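Local coordinates for protein putative cytosine/guanine deaminase (Unidentified, PDB 2PAJ) that catalyses the zinc-dependent hydrolytic deamination of 2-amino-4-hydroxypteridines such as isoxanthopterin, releasing ammonium and the 2,4-dihydroxypteridine, at residues A[145-149]-A[150-154]; A[304-308]-A[309-313]; A[381-384]-A[385-389]; A[452-456]-A[457-461]; A[472-475]-A[476-480]. All blocks are in the same frame, centred on the assembly; numbering follows the deposited sequence.

Contact 1: residues A[145-149]-A[150-154]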
loop_
_atom_site.group_PDB
_atom_site.type_symbol
_atom_site.label_atom_id
_atom_site.label_comp_id
_atom_site.label_asym_id
_atom_site.label_seq_id
_atom_site.Cartn_x
_atom_site.Cartn_y
_atom_site.Cartn_z
ATOM N N MET A 145 -2.303 16.476 20.488
ATOM C CA MET A 145 -2.890 16.648 19.166
ATOM C C MET A 145 -4.412 16.743 19.330
ATOM O O MET A 145 -5.036 15.883 19.952
ATOM C CB MET A 145 -2.506 15.468 18.275
ATOM C CG MET A 145 -3.097 15.509 16.863
ATOM S SD MET A 145 -2.288 14.306 15.758
ATOM C CE MET A 145 -2.376 12.823 16.738
ATOM N N PRO A 146 -5.023 17.806 18.778
ATOM C CA PRO A 146 -6.468 18.055 18.847
ATOM C C PRO A 146 -7.337 17.125 18.019
ATOM O O PRO A 146 -8.555 17.098 18.191
ATOM C CB PRO A 146 -6.587 19.501 18.381
ATOM C CG PRO A 146 -5.519 19.597 17.373
ATOM C CD PRO A 146 -4.350 18.904 18.058
ATOM N N PHE A 147 -6.733 16.366 17.113
ATOM C CA PHE A 147 -7.522 15.450 16.293
ATOM C C PHE A 147 -6.946 14.038 16.277
ATOM O O PHE A 147 -5.759 13.827 16.537
ATOM C CB PHE A 147 -7.643 15.994 14.870
ATOM C CG PHE A 147 -6.333 16.171 14.189
ATOM C CD1 PHE A 147 -5.784 15.142 13.442
ATOM C CD2 PHE A 147 -5.634 17.355 14.318
ATOM C CE1 PHE A 147 -4.556 15.286 12.829
ATOM C CE2 PHE A 147 -4.407 17.521 13.717
ATOM C CZ PHE A 147 -3.859 16.479 12.963
ATOM N N ASP A 148 -7.810 13.070 15.989
ATOM C CA ASP A 148 -7.396 11.678 15.936
ATOM C C ASP A 148 -7.049 11.262 14.498
ATOM O O ASP A 148 -7.933 10.919 13.697
ATOM C CB ASP A 148 -8.500 10.773 16.491
ATOM C CG ASP A 148 -8.009 9.370 16.724
ATOM O OD1 ASP A 148 -6.889 9.096 16.257
ATOM O OD2 ASP A 148 -8.711 8.553 17.356
ATOM N N SER A 149 -5.761 11.314 14.174
ATOM C CA SER A 149 -5.275 10.934 12.851
ATOM C C SER A 149 -5.771 9.540 12.482
ATOM O O SER A 149 -6.430 9.338 11.459
ATOM C CB SER A 149 -3.754 10.929 12.845
ATOM O OG SER A 149 -3.287 12.224 13.134
ATOM N N SER A 150 -5.446 8.578 13.334
ATOM C CA SER A 150 -5.844 7.212 13.102
ATOM C C SER A 150 -7.337 7.099 12.809
ATOM O O SER A 150 -7.735 6.428 11.851
ATOM C CB SER A 150 -5.465 6.379 14.312
ATOM O OG SER A 150 -4.091 6.563 14.598
ATOM N N ALA A 151 -8.162 7.753 13.619
ATOM C CA ALA A 151 -9.605 7.711 13.419
ATOM C C ALA A 151 -9.945 8.147 12.001
ATOM O O ALA A 151 -10.621 7.440 11.262
ATOM C CB ALA A 151 -10.288 8.630 14.410
ATOM N N ILE A 152 -9.469 9.328 11.644
ATOM C CA ILE A 152 -9.713 9.903 10.334
ATOM C C ILE A 152 -9.295 8.982 9.180
ATOM O O ILE A 152 -10.051 8.794 8.218
ATOM C CB ILE A 152 -8.977 11.258 10.210
ATOM C CG1 ILE A 152 -9.525 12.237 11.259
ATOM C CG2 ILE A 152 -9.123 11.797 8.807
ATOM C CD1 ILE A 152 -8.668 13.462 11.470
ATOM N N LEU A 153 -8.100 8.402 9.279
ATOM C CA LEU A 153 -7.604 7.518 8.238
ATOM C C LEU A 153 -8.518 6.312 8.007
ATOM O O LEU A 153 -8.821 5.983 6.854
ATOM C CB LEU A 153 -6.183 7.058 8.562
ATOM C CG LEU A 153 -5.053 8.074 8.353
ATOM C CD1 LEU A 153 -3.696 7.442 8.637
ATOM C CD2 LEU A 153 -5.089 8.577 6.937
ATOM N N PHE A 154 -8.958 5.654 9.081
ATOM C CA PHE A 154 -9.850 4.497 8.951
ATOM C C PHE A 154 -11.223 4.929 8.423
ATOM O O PHE A 154 -11.880 4.204 7.681
ATOM C CB PHE A 154 -10.020 3.790 10.303
ATOM C CG PHE A 154 -8.906 2.837 10.641
ATOM C CD1 PHE A 154 -8.730 1.661 9.922
ATOM C CD2 PHE A 154 -8.035 3.117 11.683
ATOM C CE1 PHE A 154 -7.693 0.769 10.241
ATOM C CE2 PHE A 154 -7.002 2.252 12.019
ATOM C CZ PHE A 154 -6.822 1.068 11.299
HETATM O O HOH W 1 -4.207 7.542 17.241
#
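Asp148 occupies the N-cap of helix 149-159, and its carboxylate turns back over the first turn to meet Ala151. The capping bond runs from Ala151 N to Asp148 OD1 at 3.2 Å; it is nearly straight at 169° but weak. With CG anti to the backbone N of Asp148 (chi1 -168°), the carboxylate lies alongside the methyl of Ala151, whose CB is 3.3 Å from Asp148 OD2. Water 1 adds a second grip on OD1, to which it donates, and also bonds Ser150 OG at 2.8 Å, so the cap and the first turn share a solvent bridge; Ser150 OG is also hydrogen-bonded to Tyr141 OH. The other oxygen, OD2, forms a salt bridge with Arg199, which divides the work of the carboxylate between helix end and neighbour.

Main-chain bonds start the helix: Ile152 N reaches Asp148 O at 3.0 Å and Leu153 N reaches Ser149 O at 2.9 Å, both close to linear.

The apolar part is small. Ile152 CD1 approaches Phe147 CD1 at 3.9 Å, the two side chains crossing at about a right angle, while Met145 CG lies over the centre of one face of the phenyl ring.

Around this start, Phe147 and Ile152 rest on Glu112 of helix 112-127, Leu153 meets Ala119 of the same helix, and Ser150 and Leu153 touch Leu166 of strand 163-168.

Contact 2: residues A[304-308]-A[309-313]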
loop_
_atom_site.group_PDB
_atom_site.type_symbol
_atom_site.label_atom_id
_atom_site.label_comp_id
_atom_site.label_asym_id
_atom_site.label_seq_id
_atom_site.Cartn_x
_atom_site.Cartn_y
_atom_site.Cartn_z
ATOM N N VAL A 304 10.493 -6.260 2.196
ATOM C CA VAL A 304 10.848 -4.897 1.828
ATOM C C VAL A 304 9.673 -4.277 1.086
ATOM O O VAL A 304 8.887 -4.978 0.464
ATOM C CB VAL A 304 12.100 -4.847 0.893
ATOM C CG1 VAL A 304 13.297 -5.521 1.557
ATOM C CG2 VAL A 304 11.787 -5.514 -0.433
ATOM N N ALA A 305 9.547 -2.962 1.192
ATOM C CA ALA A 305 8.503 -2.209 0.510
ATOM C C ALA A 305 9.293 -1.404 -0.505
ATOM O O ALA A 305 9.897 -0.375 -0.178
ATOM C CB ALA A 305 7.779 -1.281 1.475
ATOM N N HIS A 306 9.303 -1.898 -1.737
ATOM C CA HIS A 306 10.034 -1.265 -2.821
ATOM C C HIS A 306 9.315 -0.038 -3.364
ATOM O O HIS A 306 8.168 -0.123 -3.780
ATOM C CB HIS A 306 10.242 -2.280 -3.935
ATOM C CG HIS A 306 11.047 -1.764 -5.076
ATOM N ND1 HIS A 306 10.720 -2.027 -6.386
ATOM C CD2 HIS A 306 12.155 -0.990 -5.105
ATOM C CE1 HIS A 306 11.594 -1.431 -7.177
ATOM N NE2 HIS A 306 12.473 -0.794 -6.425
ATOM N N CYS A 307 10.000 1.101 -3.357
ATOM C CA CYS A 307 9.431 2.357 -3.855
ATOM C C CYS A 307 10.385 3.054 -4.832
ATOM O O CYS A 307 11.108 3.969 -4.446
ATOM C CB CYS A 307 9.113 3.304 -2.681
ATOM S SG CYS A 307 7.993 2.628 -1.417
ATOM N N PRO A 308 10.376 2.638 -6.111
ATOM C CA PRO A 308 11.235 3.207 -7.150
ATOM C C PRO A 308 11.134 4.720 -7.419
ATOM O O PRO A 308 12.136 5.425 -7.318
ATOM C CB PRO A 308 10.904 2.348 -8.371
ATOM C CG PRO A 308 9.510 1.903 -8.109
ATOM C CD PRO A 308 9.543 1.554 -6.662
ATOM N N GLN A 309 9.949 5.220 -7.764
ATOM C CA GLN A 309 9.775 6.651 -8.044
ATOM C C GLN A 309 10.247 7.554 -6.908
ATOM O O GLN A 309 10.768 8.640 -7.135
ATOM C CB GLN A 309 8.313 6.963 -8.344
ATOM C CG GLN A 309 7.819 6.386 -9.646
ATOM C CD GLN A 309 6.344 6.630 -9.857
ATOM O OE1 GLN A 309 5.511 6.143 -9.093
ATOM N NE2 GLN A 309 6.008 7.382 -10.895
ATOM N N SER A 310 10.050 7.099 -5.679
ATOM C CA SER A 310 10.461 7.863 -4.516
ATOM C C SER A 310 11.962 7.683 -4.290
ATOM O O SER A 310 12.693 8.652 -4.098
ATOM C CB SER A 310 9.682 7.384 -3.301
ATOM O OG SER A 310 9.791 8.312 -2.228
ATOM N N ASN A 311 12.418 6.434 -4.323
ATOM C CA ASN A 311 13.832 6.126 -4.121
ATOM C C ASN A 311 14.740 6.799 -5.143
ATOM O O ASN A 311 15.959 6.845 -4.964
ATOM C CB ASN A 311 14.065 4.607 -4.137
ATOM C CG ASN A 311 13.454 3.908 -2.931
ATOM O OD1 ASN A 311 13.239 4.518 -1.876
ATOM N ND2 ASN A 311 13.184 2.613 -3.079
ATOM N N GLY A 312 14.154 7.317 -6.216
ATOM C CA GLY A 312 14.957 7.992 -7.215
ATOM C C GLY A 312 15.431 9.322 -6.658
ATOM O O GLY A 312 16.595 9.702 -6.818
ATOM N N ARG A 313 14.515 10.032 -5.993
ATOM C CA ARG A 313 14.802 11.334 -5.383
ATOM C C ARG A 313 15.653 11.056 -4.143
ATOM O O ARG A 313 15.448 11.620 -3.062
ATOM C CB ARG A 313 13.491 12.044 -4.993
ATOM C CG ARG A 313 13.702 13.524 -4.686
ATOM C CD ARG A 313 12.447 14.265 -4.206
ATOM N NE ARG A 313 12.049 13.900 -2.844
ATOM C CZ ARG A 313 11.409 14.718 -2.000
ATOM N NH1 ARG A 313 11.092 15.964 -2.365
ATOM N NH2 ARG A 313 11.067 14.287 -0.786
HETATM O O HOH W 2 11.288 1.780 -0.485
#
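Asn311 folds back onto Cys307, the N-cap residue of helix 308-312, and the main chain makes the first link between them. Asn311 N donates to Cys307 O at 2.8 Å with an angle of 158°, although that oxygen is crowded in the model and its position is less sure. One residue on, Gly312 N reaches Pro308 O at 3.0 Å, but the angle of 123° marks the bond as weak. Among side chains, Cys307 CB lies 4.2 Å from Ser310 CB and 4.1 Å from Asn311 ND2, loose van der Waals contacts.

Farther out, water 2 donates to Ala305 O at 2.6 Å and accepts a weak bond from Asn311 ND2 at 3.3 Å, tying the end of strand 303-306 to the helix. Pro308 CD sits over the centre of one face of the His306 ring, 3.6 Å above its plane. Ser310 OG is held by Ser340 and by Asp336, a ligand of the zinc ion, so this serine is a second-shell neighbour of the metal.

The strand-to-helix turn thus stands beside the metal centre of the amidohydrolase barrel, the side chain of Ser310 about 6 Å from the zinc ion and Asn311 close to His285, another zinc ligand.

Contact 3: residues A[381-384]-A[385-389]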
loop_
_atom_site.group_PDB
_atom_site.type_symbol
_atom_site.label_atom_id
_atom_site.label_comp_id
_atom_site.label_asym_id
_atom_site.label_seq_id
_atom_site.Cartn_x
_atom_site.Cartn_y
_atom_site.Cartn_z
ATOM N N ALA A 381 12.715 -10.714 -14.959
ATOM C CA ALA A 381 12.004 -9.463 -14.700
ATOM C C ALA A 381 10.756 -9.306 -15.590
ATOM O O ALA A 381 10.604 -8.322 -16.315
ATOM C CB ALA A 381 12.955 -8.277 -14.901
ATOM N N SER A 382 9.861 -10.286 -15.503
ATOM C CA SER A 382 8.637 -10.303 -16.287
ATOM C C SER A 382 7.553 -9.401 -15.707
ATOM O O SER A 382 7.711 -8.832 -14.628
ATOM C CB SER A 382 8.119 -11.741 -16.378
ATOM O OG SER A 382 8.028 -12.323 -15.093
ATOM N N ILE A 383 6.455 -9.269 -16.445
ATOM C CA ILE A 383 5.323 -8.472 -16.002
ATOM C C ILE A 383 4.651 -9.211 -14.847
ATOM O O ILE A 383 4.196 -8.588 -13.894
ATOM C CB ILE A 383 4.282 -8.259 -17.150
ATOM C CG1 ILE A 383 4.817 -7.255 -18.176
ATOM C CG2 ILE A 383 2.941 -7.778 -16.585
ATOM C CD1 ILE A 383 5.805 -7.846 -19.154
ATOM N N ALA A 384 4.597 -10.540 -14.938
ATOM C CA ALA A 384 3.984 -11.370 -13.903
ATOM C C ALA A 384 4.802 -11.233 -12.637
ATOM O O ALA A 384 4.278 -11.163 -11.532
ATOM C CB ALA A 384 3.954 -12.825 -14.344
ATOM N N GLU A 385 6.108 -11.201 -12.829
ATOM C CA GLU A 385 7.076 -11.064 -11.760
ATOM C C GLU A 385 6.714 -9.843 -10.929
ATOM O O GLU A 385 6.644 -9.897 -9.710
ATOM C CB GLU A 385 8.440 -10.879 -12.402
ATOM C CG GLU A 385 9.566 -11.663 -11.794
ATOM C CD GLU A 385 10.107 -10.990 -10.575
ATOM O OE1 GLU A 385 11.255 -11.295 -10.176
ATOM O OE2 GLU A 385 9.363 -10.158 -10.016
ATOM N N VAL A 386 6.476 -8.737 -11.613
ATOM C CA VAL A 386 6.122 -7.481 -10.974
ATOM C C VAL A 386 4.686 -7.451 -10.452
ATOM O O VAL A 386 4.411 -6.868 -9.406
ATOM C CB VAL A 386 6.342 -6.327 -11.962
ATOM C CG1 VAL A 386 5.971 -5.002 -11.332
ATOM C CG2 VAL A 386 7.796 -6.331 -12.418
ATOM N N ILE A 387 3.768 -8.077 -11.180
ATOM C CA ILE A 387 2.378 -8.105 -10.754
ATOM C C ILE A 387 2.299 -8.842 -9.428
ATOM O O ILE A 387 1.442 -8.562 -8.601
ATOM C CB ILE A 387 1.473 -8.811 -11.799
ATOM C CG1 ILE A 387 1.356 -7.954 -13.061
ATOM C CG2 ILE A 387 0.090 -9.045 -11.219
ATOM C CD1 ILE A 387 0.568 -8.617 -14.178
ATOM N N HIS A 388 3.210 -9.780 -9.226
ATOM C CA HIS A 388 3.237 -10.543 -7.991
ATOM C C HIS A 388 3.615 -9.620 -6.851
ATOM O O HIS A 388 2.952 -9.594 -5.817
ATOM C CB HIS A 388 4.259 -11.673 -8.073
ATOM C CG HIS A 388 4.208 -12.596 -6.905
ATOM N ND1 HIS A 388 5.314 -12.893 -6.142
ATOM C CD2 HIS A 388 3.172 -13.260 -6.348
ATOM C CE1 HIS A 388 4.961 -13.701 -5.160
ATOM N NE2 HIS A 388 3.667 -13.938 -5.263
ATOM N N TRP A 389 4.694 -8.870 -7.050
ATOM C CA TRP A 389 5.185 -7.935 -6.047
ATOM C C TRP A 389 4.119 -6.932 -5.639
ATOM O O TRP A 389 3.970 -6.626 -4.460
ATOM C CB TRP A 389 6.399 -7.184 -6.584
ATOM C CG TRP A 389 7.596 -8.038 -6.771
ATOM C CD1 TRP A 389 7.820 -9.268 -6.220
ATOM C CD2 TRP A 389 8.798 -7.694 -7.474
ATOM N NE1 TRP A 389 9.086 -9.712 -6.523
ATOM C CE2 TRP A 389 9.715 -8.765 -7.289
ATOM C CE3 TRP A 389 9.199 -6.582 -8.234
ATOM C CZ2 TRP A 389 11.013 -8.760 -7.840
ATOM C CZ3 TRP A 389 10.484 -6.574 -8.779
ATOM C CH2 TRP A 389 11.378 -7.660 -8.574
#
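Ser382 caps helix 383-398, and from it successive i to i+4 bonds open the helix: Val386 N to Ser382 O at 3.3 Å, Ile387 N to Ile383 O at 2.8 Å and His388 N to Ala384 O at 2.9 Å. The cap itself is made by the hydroxyl, since Ser382 OG accepts from Glu385 N at 3.2 Å along a bent path of 143°. Its chi1 of 52° places OG between the backbone N and the carbonyl carbon, facing the first turn.

Glu385 CB packs against that hydroxyl, and the side chain then bends at chi2 (-81°), which carries the carboxylate off the cap. OE2 ends above one face of the Trp389 indole, offset toward its rim, while OE1 makes a salt bridge with Arg322. The apolar side of the turn is formed by Ile383 and Ile387, which cross at a slant with Ile383 CG2 3.5 Å from Ile387 CD1. Ile383 also reaches Trp354 of helix 346-359, and Trp389 packs on Val331 and Ile333 of strand 331-333.

Chemically, then, one hydroxyl satisfies an amide that has no helical carbonyl ahead of it, whereas the carboxylate near the same helix start is committed to Arg322; its negative charge would probably also be eased by the amino end of the helix dipole.

Contact 4: residues A[452-456]-A[457-461]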
loop_
_atom_site.group_PDB
_atom_site.type_symbol
_atom_site.label_atom_id
_atom_site.label_comp_id
_atom_site.label_asym_id
_atom_site.label_seq_id
_atom_site.Cartn_x
_atom_site.Cartn_y
_atom_site.Cartn_z
ATOM N N ARG A 452 -18.343 -3.544 -5.403
ATOM C CA ARG A 452 -17.874 -2.690 -6.475
ATOM C C ARG A 452 -17.631 -1.257 -6.009
ATOM O O ARG A 452 -18.546 -0.446 -5.856
ATOM C CB ARG A 452 -18.855 -2.731 -7.647
ATOM C CG ARG A 452 -18.309 -2.078 -8.892
ATOM C CD ARG A 452 -18.687 -2.862 -10.125
ATOM N NE ARG A 452 -18.347 -2.125 -11.335
ATOM C CZ ARG A 452 -18.853 -2.396 -12.529
ATOM N NH1 ARG A 452 -19.721 -3.392 -12.667
ATOM N NH2 ARG A 452 -18.506 -1.664 -13.574
ATOM N N VAL A 453 -16.358 -0.967 -5.794
ATOM C CA VAL A 453 -15.925 0.327 -5.317
ATOM C C VAL A 453 -15.825 1.312 -6.456
ATOM O O VAL A 453 -15.993 2.514 -6.257
ATOM C CB VAL A 453 -14.556 0.202 -4.625
ATOM C CG1 VAL A 453 -14.063 1.575 -4.155
ATOM C CG2 VAL A 453 -14.673 -0.765 -3.465
ATOM N N VAL A 454 -15.549 0.788 -7.645
ATOM C CA VAL A 454 -15.411 1.605 -8.844
ATOM C C VAL A 454 -16.208 1.075 -10.032
ATOM O O VAL A 454 -16.235 -0.123 -10.309
ATOM C CB VAL A 454 -13.930 1.713 -9.288
ATOM C CG1 VAL A 454 -13.824 2.617 -10.494
ATOM C CG2 VAL A 454 -13.065 2.242 -8.146
ATOM N N VAL A 455 -16.862 1.996 -10.726
ATOM C CA VAL A 455 -17.635 1.673 -11.916
ATOM C C VAL A 455 -17.253 2.734 -12.949
ATOM O O VAL A 455 -17.678 3.889 -12.848
ATOM C CB VAL A 455 -19.150 1.694 -11.626
ATOM C CG1 VAL A 455 -19.510 2.936 -10.865
ATOM C CG2 VAL A 455 -19.926 1.624 -12.918
ATOM N N ASP A 456 -16.428 2.319 -13.917
ATOM C CA ASP A 456 -15.891 3.178 -14.983
ATOM C C ASP A 456 -15.330 4.454 -14.388
ATOM O O ASP A 456 -15.897 5.539 -14.566
ATOM C CB ASP A 456 -16.961 3.530 -16.010
ATOM C CG ASP A 456 -17.588 2.311 -16.627
ATOM O OD1 ASP A 456 -16.861 1.448 -17.178
ATOM O OD2 ASP A 456 -18.824 2.214 -16.555
ATOM N N ASP A 457 -14.215 4.296 -13.678
ATOM C CA ASP A 457 -13.509 5.384 -13.004
ATOM C C ASP A 457 -14.363 6.213 -12.056
ATOM O O ASP A 457 -13.927 7.262 -11.617
ATOM C CB ASP A 457 -12.857 6.325 -14.018
ATOM C CG ASP A 457 -11.915 5.611 -14.956
ATOM O OD1 ASP A 457 -11.114 4.780 -14.490
ATOM O OD2 ASP A 457 -11.967 5.893 -16.166
ATOM N N LEU A 458 -15.575 5.775 -11.740
ATOM C CA LEU A 458 -16.407 6.558 -10.832
ATOM C C LEU A 458 -16.552 5.937 -9.461
ATOM O O LEU A 458 -16.862 4.751 -9.325
ATOM C CB LEU A 458 -17.790 6.790 -11.428
ATOM C CG LEU A 458 -17.789 7.597 -12.733
ATOM C CD1 LEU A 458 -19.198 7.606 -13.322
ATOM C CD2 LEU A 458 -17.294 9.022 -12.476
ATOM N N ILE A 459 -16.332 6.757 -8.441
ATOM C CA ILE A 459 -16.450 6.307 -7.071
ATOM C C ILE A 459 -17.586 7.055 -6.399
ATOM O O ILE A 459 -17.721 8.273 -6.538
ATOM C CB ILE A 459 -15.160 6.549 -6.313
ATOM C CG1 ILE A 459 -14.002 5.928 -7.090
ATOM C CG2 ILE A 459 -15.258 5.928 -4.933
ATOM C CD1 ILE A 459 -12.684 6.032 -6.408
ATOM N N GLU A 460 -18.419 6.316 -5.685
ATOM C CA GLU A 460 -19.555 6.910 -4.998
ATOM C C GLU A 460 -19.087 7.826 -3.870
ATOM O O GLU A 460 -18.345 7.403 -2.977
ATOM C CB GLU A 460 -20.452 5.801 -4.455
ATOM C CG GLU A 460 -21.927 6.035 -4.681
ATOM C CD GLU A 460 -22.707 4.727 -4.749
ATOM O OE1 GLU A 460 -22.538 3.884 -3.827
ATOM O OE2 GLU A 460 -23.481 4.544 -5.729
ATOM N N GLY A 461 -19.514 9.086 -3.935
ATOM C CA GLY A 461 -19.132 10.061 -2.929
ATOM C C GLY A 461 -18.056 11.034 -3.383
ATOM O O GLY A 461 -17.741 11.996 -2.680
#
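Val455 O accepts from Leu458 N at 3.0 Å, the shorter of two main-chain bonds between Val455 and Leu458, whose pairing is loose. The geometry is uneven: Leu458 N stands well above the carbonyl plane of Val455, 65° out of it, whereas the return bond from Val455 N to Leu458 O, 3.1 Å long, lies in the carbonyl plane on a lone pair. The same Leu458 O also receives a CA-H...O contact from Val454 CA at 3.5 Å.

Between the paired residues Asp456 and Asp457 both take positive phi (49° and 54°), and the chain reverses in a tight turn at the end of strand 451-455. Val453 and Val454 both face Leu446 of strand 442-448, a classic beta bulge. On one flank the side chains of Val454 and Ile459 cross at a slant, Val454 CG2 lying 3.9 Å from Ile459 CG1. Within the strand, Arg452 NE bonds Val454 O at 3.1 Å, the oxygen lying in the guanidinium plane. Asp457 directs its carboxylate to Arg440, Ser442 and Val443 N.

Contact 5: residues A[472-475]-A[476-480]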
loop_
_atom_site.group_PDB
_atom_site.type_symbol
_atom_site.label_atom_id
_atom_site.label_comp_id
_atom_site.label_asym_id
_atom_site.label_seq_id
_atom_site.Cartn_x
_atom_site.Cartn_y
_atom_site.Cartn_z
ATOM N N ARG A 472 -6.897 23.033 -4.324
ATOM C CA ARG A 472 -6.314 24.243 -4.875
ATOM C C ARG A 472 -6.377 25.379 -3.846
ATOM O O ARG A 472 -5.451 26.188 -3.750
ATOM C CB ARG A 472 -7.061 24.623 -6.156
ATOM C CG ARG A 472 -6.168 25.024 -7.311
ATOM C CD ARG A 472 -6.986 25.300 -8.553
ATOM N NE ARG A 472 -7.577 24.087 -9.110
ATOM C CZ ARG A 472 -8.885 23.886 -9.246
ATOM N NH1 ARG A 472 -9.745 24.822 -8.857
ATOM N NH2 ARG A 472 -9.335 22.757 -9.786
ATOM N N ARG A 473 -7.465 25.422 -3.076
ATOM C CA ARG A 473 -7.667 26.445 -2.050
ATOM C C ARG A 473 -6.754 26.246 -0.845
ATOM O O ARG A 473 -6.081 27.178 -0.380
ATOM C CB ARG A 473 -9.111 26.422 -1.551
ATOM C CG ARG A 473 -10.152 26.982 -2.498
ATOM C CD ARG A 473 -11.494 27.074 -1.773
ATOM N NE ARG A 473 -12.609 27.395 -2.666
ATOM C CZ ARG A 473 -13.854 27.652 -2.257
ATOM N NH1 ARG A 473 -14.160 27.622 -0.955
ATOM N NH2 ARG A 473 -14.797 27.960 -3.153
ATOM N N VAL A 474 -6.771 25.023 -0.331
ATOM C CA VAL A 474 -5.967 24.667 0.819
ATOM C C VAL A 474 -4.486 24.876 0.550
ATOM O O VAL A 474 -3.758 25.325 1.439
ATOM C CB VAL A 474 -6.192 23.207 1.205
ATOM C CG1 VAL A 474 -5.363 22.870 2.421
ATOM C CG2 VAL A 474 -7.681 22.958 1.458
ATOM N N VAL A 475 -4.043 24.551 -0.669
ATOM C CA VAL A 475 -2.637 24.717 -1.030
ATOM C C VAL A 475 -2.265 26.197 -0.962
ATOM O O VAL A 475 -1.178 26.540 -0.499
ATOM C CB VAL A 475 -2.328 24.152 -2.449
ATOM C CG1 VAL A 475 -0.906 24.503 -2.848
ATOM C CG2 VAL A 475 -2.494 22.641 -2.458
ATOM N N ARG A 476 -3.167 27.064 -1.422
ATOM C CA ARG A 476 -2.948 28.512 -1.371
ATOM C C ARG A 476 -2.777 28.897 0.098
ATOM O O ARG A 476 -1.795 29.536 0.476
ATOM C CB ARG A 476 -4.159 29.277 -1.919
ATOM C CG ARG A 476 -4.455 29.098 -3.391
ATOM C CD ARG A 476 -5.917 29.485 -3.705
ATOM N NE ARG A 476 -6.184 29.560 -5.150
ATOM C CZ ARG A 476 -7.285 29.087 -5.743
ATOM N NH1 ARG A 476 -8.235 28.495 -5.019
ATOM N NH2 ARG A 476 -7.440 29.204 -7.066
ATOM N N GLU A 477 -3.752 28.509 0.919
ATOM C CA GLU A 477 -3.720 28.795 2.352
ATOM C C GLU A 477 -2.394 28.325 2.906
ATOM O O GLU A 477 -1.677 29.069 3.572
ATOM C CB GLU A 477 -4.848 28.057 3.060
ATOM C CG GLU A 477 -6.223 28.596 2.775
ATOM C CD GLU A 477 -7.293 27.585 3.102
ATOM O OE1 GLU A 477 -7.095 26.824 4.077
ATOM O OE2 GLU A 477 -8.323 27.543 2.388
ATOM N N LEU A 478 -2.086 27.069 2.628
ATOM C CA LEU A 478 -0.842 26.467 3.062
ATOM C C LEU A 478 0.337 27.356 2.692
ATOM O O LEU A 478 1.149 27.744 3.537
ATOM C CB LEU A 478 -0.678 25.112 2.386
ATOM C CG LEU A 478 -1.263 23.918 3.128
ATOM C CD1 LEU A 478 -1.279 22.707 2.213
ATOM C CD2 LEU A 478 -0.422 23.651 4.359
ATOM N N LEU A 479 0.425 27.671 1.410
ATOM C CA LEU A 479 1.507 28.502 0.925
ATOM C C LEU A 479 1.557 29.839 1.655
ATOM O O LEU A 479 2.642 30.328 1.984
ATOM C CB LEU A 479 1.365 28.714 -0.584
ATOM C CG LEU A 479 1.638 27.450 -1.410
ATOM C CD1 LEU A 479 1.340 27.695 -2.883
ATOM C CD2 LEU A 479 3.086 27.027 -1.211
ATOM N N ARG A 480 0.390 30.427 1.916
ATOM C CA ARG A 480 0.347 31.713 2.614
ATOM C C ARG A 480 0.911 31.555 4.011
ATOM O O ARG A 480 1.846 32.260 4.413
ATOM C CB ARG A 480 -1.085 32.235 2.710
ATOM C CG ARG A 480 -1.584 32.907 1.446
ATOM C CD ARG A 480 -2.873 33.680 1.694
ATOM N NE ARG A 480 -3.187 34.584 0.582
ATOM C CZ ARG A 480 -3.966 35.667 0.691
ATOM N NH1 ARG A 480 -4.513 35.982 1.867
ATOM N NH2 ARG A 480 -4.195 36.448 -0.366
#
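Arg476 lies back along the preceding turn of helix 464-483, over Arg472 and Arg473. Its CB sits 3.2 Å from Arg473 O. With CG anti to its own carbonyl carbon (chi1 -66°) and the chain extended through to NE, the side chain runs toward the start of the helix: CG and then CD pass close to Arg472 O, CD at 3.3 Å, and NE follows at 3.7 Å. At the tip, NH1 meets Arg473 CG at 3.5 Å, with that carbon at the edge of the guanidinium and in its plane, while Arg472 CG lies over one face, toward the rim. The planes of the Arg473 and Arg476 guanidinium groups are 40° apart, and their charged ends stay separated: Arg473 NE is 5.1 Å from Arg476 NH1. Arg476 therefore meets the aliphatic stem of Arg473, not its charged end.

Backbone bonds carry the helix past them, Leu478 N to Val474 O and Leu479 N to Val475 O both measuring 2.7 Å, whereas Arg476 N to Arg472 O is weak. On another flank Val475 and Leu479 run side by side, pointing the same way, with Val475 CG1 3.9 Å from Leu479 CD1; Val474 and Leu478 instead cross at a slant.

Toward the body of the protein, Val474 packs on Arg114 and Leu117 of helix 112-127, and Glu477 OE1 makes a salt bridge with Arg114 of that helix.

The contacts follow one another along the chain in numerical order. Contact 2 lies nearest the zinc ion; contact 3 is its closest neighbour, with centres 16 Å and nearest atoms about 5 Å apart, and both pack against helix 346-359. Contacts 1 and 5 have centres 22 Å apart and both lean on helix 112-127, which touches both helix 149-159 and helix 464-483. Contact 4 precedes the latter helix on the chain, its centre 28 Å from contact 5. Contacts 3 and 5 are farthest apart, centres 40 Å, on opposite sides of the chain's centre. Helix starts, turns and a mid-helix stretch are thus spread from the metal centre to the periphery of this amidohydrolase.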